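Local structure of DNA endonuclease I-HmuI (Bacillus phage SPO1, 1U3E) at residues I126-I131 against K164-R169. The protein is an intron-encoded HNH homing endonuclease that binds DNA and probably cleaves it to allow intron homing. Residues are numbered along the deposited sequence; the frame is centred on the assembly and turned at random.
Sequences ISPDGI and KGYTFR. With EDO (1,2-ethanediol), chain O; nucleotides of chain B.
I126 and T167 form an antiparallel hydrogen-bonded pair. The amide N of I126 donates to T167 O at 3.2 Å. The return bond, from T167 N to I126 O, is weak at 3.4 Å. The two side chains lie side by side and point the same way, with I126 CB 3.6 Å from T167 CG2. With OG1 anti to the backbone N (chi1 -155°), the methyl of T167 sits between its N and its carbonyl carbon and meets I126. T167 OG1 is hydrogen-bonded to I161 O.

I126 O also receives a CA-H contact from Y166. Y166 CD2 is 3.9 Å from S127 CA. P128 CD makes an apolar contact with Y166 CD2. P128 CG packs against G165 O at 3.3 Å.

The pair lies where strand 123-126 ends and strand 167-170 begins, in the three-stranded antiparallel sheet of the C-terminal NUMOD-like domain, a member of the helix-turn-helix clan. Strand 123-126 is central in this sheet, between 132-135 and 167-170. F168 is buried against V152, V155 and L156 of helix 149-157, and T167 also touches V155.

Beyond I126 the chain reverses through a type I turn, S127 to G130. D129 OD1 accepts from I131 N at 2.8 Å, which makes an Asx turn. K164 reaches the DNA backbone. Its backbone N donates to OP2 of DG8 of chain B at 3.0 Å. The extended side chain carries NZ to OP1 of DG9 of chain B, at 2.9 Å. K164 NZ is also hydrogen-bonded to G146 O.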
loop_
_atom_site.group_PDB
_atom_site.type_symbol
_atom_site.label_atom_id
_atom_site.label_comp_id
_atom_site.label_asym_id
_atom_site.label_seq_id
_atom_site.Cartn_x
_atom_site.Cartn_y
_atom_site.Cartn_z
ATOM N N ILE D 126 -11.329 2.994 38.046
ATOM C CA ILE D 126 -11.327 2.666 39.458
ATOM C C ILE D 126 -12.132 3.756 40.156
ATOM O O ILE D 126 -11.772 4.925 40.100
ATOM C CB ILE D 126 -9.897 2.621 40.050
ATOM C CG1 ILE D 126 -9.130 1.430 39.499
ATOM C CG2 ILE D 126 -9.958 2.493 41.562
ATOM C CD1 ILE D 126 -8.730 1.603 38.099
ATOM N N SER D 127 -13.234 3.366 40.789
ATOM C CA SER D 127 -14.091 4.302 41.503
ATOM C C SER D 127 -13.452 4.698 42.816
ATOM O O SER D 127 -12.551 4.018 43.316
ATOM C CB SER D 127 -15.448 3.671 41.806
ATOM O OG SER D 127 -16.145 3.351 40.621
ATOM N N PRO D 128 -13.912 5.811 43.400
ATOM C CA PRO D 128 -13.367 6.278 44.674
ATOM C C PRO D 128 -13.645 5.241 45.755
ATOM O O PRO D 128 -12.913 5.144 46.737
ATOM C CB PRO D 128 -14.122 7.577 44.910
ATOM C CG PRO D 128 -14.392 8.062 43.509
ATOM C CD PRO D 128 -14.841 6.804 42.836
ATOM N N ASP D 129 -14.713 4.468 45.548
ATOM C CA ASP D 129 -15.132 3.421 46.479
ATOM C C ASP D 129 -14.325 2.141 46.307
ATOM O O ASP D 129 -14.404 1.248 47.138
ATOM C CB ASP D 129 -16.614 3.117 46.290
ATOM C CG ASP D 129 -16.934 2.659 44.887
ATOM O OD1 ASP D 129 -16.407 1.611 44.475
ATOM O OD2 ASP D 129 -17.707 3.349 44.193
ATOM N N GLY D 130 -13.563 2.047 45.220
ATOM C CA GLY D 130 -12.732 0.877 45.003
ATOM C C GLY D 130 -13.142 -0.078 43.900
ATOM O O GLY D 130 -12.340 -0.887 43.435
ATOM N N ILE D 131 -14.394 0.010 43.480
ATOM C CA ILE D 131 -14.910 -0.857 42.433
ATOM C C ILE D 131 -14.343 -0.496 41.073
ATOM O O ILE D 131 -14.217 0.674 40.729
ATOM C CB ILE D 131 -16.449 -0.777 42.367
ATOM C CG1 ILE D 131 -17.054 -1.355 43.648
ATOM C CG2 ILE D 131 -16.959 -1.537 41.160
ATOM C CD1 ILE D 131 -18.488 -0.979 43.867
ATOM N N LYS D 164 -11.889 13.657 38.668
ATOM C CA LYS D 164 -13.240 13.520 39.184
ATOM C C LYS D 164 -13.351 12.337 40.138
ATOM O O LYS D 164 -14.351 11.617 40.139
ATOM C CB LYS D 164 -14.246 13.381 38.040
ATOM C CG LYS D 164 -14.571 14.689 37.340
ATOM C CD LYS D 164 -15.595 14.473 36.243
ATOM C CE LYS D 164 -15.885 15.749 35.481
ATOM N NZ LYS D 164 -16.547 15.481 34.175
ATOM N N GLY D 165 -12.312 12.142 40.946
ATOM C CA GLY D 165 -12.331 11.093 41.949
ATOM C C GLY D 165 -11.901 9.709 41.434
ATOM O O GLY D 165 -11.481 8.861 42.228
ATOM N N TYR D 166 -12.016 9.482 40.133
ATOM C CA TYR D 166 -11.618 8.199 39.586
ATOM C C TYR D 166 -10.156 8.278 39.175
ATOM O O TYR D 166 -9.551 9.342 39.233
ATOM C CB TYR D 166 -12.460 7.807 38.362
ATOM C CG TYR D 166 -13.953 7.958 38.461
ATOM C CD1 TYR D 166 -14.573 9.204 38.394
ATOM C CD2 TYR D 166 -14.774 6.849 38.575
ATOM C CE1 TYR D 166 -15.958 9.324 38.402
ATOM C CE2 TYR D 166 -16.171 6.961 38.588
ATOM C CZ TYR D 166 -16.746 8.193 38.486
ATOM O OH TYR D 166 -18.114 8.325 38.461
ATOM N N THR D 167 -9.632 7.160 38.776
ATOM C CA THR D 167 -8.281 7.023 38.284
ATOM C C THR D 167 -8.393 6.022 37.146
ATOM O O THR D 167 -9.388 5.304 37.067
ATOM C CB THR D 167 -7.284 6.566 39.359
ATOM O OG1 THR D 167 -5.957 6.984 39.013
ATOM C CG2 THR D 167 -7.312 5.059 39.489
ATOM N N PHE D 168 -7.409 5.958 36.266
ATOM C CA PHE D 168 -7.504 5.067 35.136
ATOM C C PHE D 168 -6.211 4.350 34.832
ATOM O O PHE D 168 -5.135 4.874 35.113
ATOM C CB PHE D 168 -8.032 5.842 33.931
ATOM C CG PHE D 168 -9.186 6.742 34.291
ATOM C CD1 PHE D 168 -8.940 7.989 34.862
ATOM C CD2 PHE D 168 -10.509 6.337 34.112
ATOM C CE1 PHE D 168 -9.999 8.804 35.235
ATOM C CE2 PHE D 168 -11.568 7.138 34.478
ATOM C CZ PHE D 168 -11.317 8.384 35.053
ATOM N N ARG D 169 -6.321 3.157 34.256
ATOM C CA ARG D 169 -5.170 2.346 33.898
ATOM C C ARG D 169 -5.581 1.503 32.706
ATOM O O ARG D 169 -6.708 1.027 32.653
ATOM C CB ARG D 169 -4.731 1.472 35.058
ATOM C CG ARG D 169 -4.471 2.202 36.355
ATOM C CD ARG D 169 -3.314 3.183 36.204
ATOM N NE ARG D 169 -3.682 4.520 36.669
ATOM C CZ ARG D 169 -3.370 5.021 37.861
ATOM N NH1 ARG D 169 -2.676 4.298 38.710
ATOM N NH2 ARG D 169 -3.760 6.241 38.211
HETATM C C1 EDO O . -9.438 4.469 47.268
HETATM O O1 EDO O . -10.812 4.329 47.736
HETATM C C2 EDO O . -9.191 3.571 46.028
HETATM O O2 EDO O . -9.420 2.182 46.393
ATOM P P DG B 8 -11.780 17.521 39.256
ATOM O OP1 DG B 8 -13.033 17.205 39.959
ATOM O OP2 DG B 8 -10.865 16.426 38.871
ATOM O "O5'" DG B 8 -12.138 18.360 37.959
ATOM C "C5'" DG B 8 -12.845 19.580 38.100
ATOM C "C4'" DG B 8 -13.178 20.186 36.759
ATOM O "O4'" DG B 8 -12.035 20.920 36.247
ATOM C "C3'" DG B 8 -13.480 19.120 35.705
ATOM O "O3'" DG B 8 -14.398 19.673 34.752
ATOM C "C2'" DG B 8 -12.112 18.875 35.092
ATOM C "C1'" DG B 8 -11.558 20.287 35.086
ATOM N N9 DG B 8 -10.116 20.482 34.959
ATOM C C8 DG B 8 -9.122 19.651 35.399
ATOM N N7 DG B 8 -7.931 20.027 35.017
ATOM C C5 DG B 8 -8.151 21.196 34.302
ATOM C C6 DG B 8 -7.233 22.048 33.625
ATOM O O6 DG B 8 -6.006 21.935 33.523
ATOM N N1 DG B 8 -7.875 23.119 33.027
ATOM C C2 DG B 8 -9.221 23.355 33.076
ATOM N N2 DG B 8 -9.637 24.464 32.440
ATOM N N3 DG B 8 -10.094 22.569 33.700
ATOM C C4 DG B 8 -9.490 21.511 34.283
ATOM P P DG B 9 -15.017 18.766 33.575
ATOM O OP1 DG B 9 -16.416 18.415 33.905
ATOM O OP2 DG B 9 -14.055 17.697 33.215
ATOM O "O5'" DG B 9 -15.048 19.800 32.379
ATOM C "C5'" DG B 9 -13.930 20.629 32.186
ATOM C "C4'" DG B 9 -14.255 21.773 31.265
ATOM O "O4'" DG B 9 -13.015 22.489 31.114
ATOM C "C3'" DG B 9 -14.676 21.383 29.856
ATOM O "O3'" DG B 9 -15.489 22.418 29.276
ATOM C "C2'" DG B 9 -13.342 21.218 29.155
ATOM C "C1'" DG B 9 -12.436 22.228 29.848
ATOM N N9 DG B 9 -11.110 21.683 30.106
ATOM C C8 DG B 9 -10.823 20.560 30.839
ATOM N N7 DG B 9 -9.548 20.300 30.901
ATOM C C5 DG B 9 -8.956 21.315 30.163
ATOM C C6 DG B 9 -7.592 21.554 29.868
ATOM O O6 DG B 9 -6.599 20.894 30.205
ATOM N N1 DG B 9 -7.434 22.695 29.089
ATOM C C2 DG B 9 -8.451 23.495 28.643
ATOM N N2 DG B 9 -8.078 24.547 27.895
ATOM N N3 DG B 9 -9.730 23.281 28.906
ATOM C C4 DG B 9 -9.907 22.180 29.667
#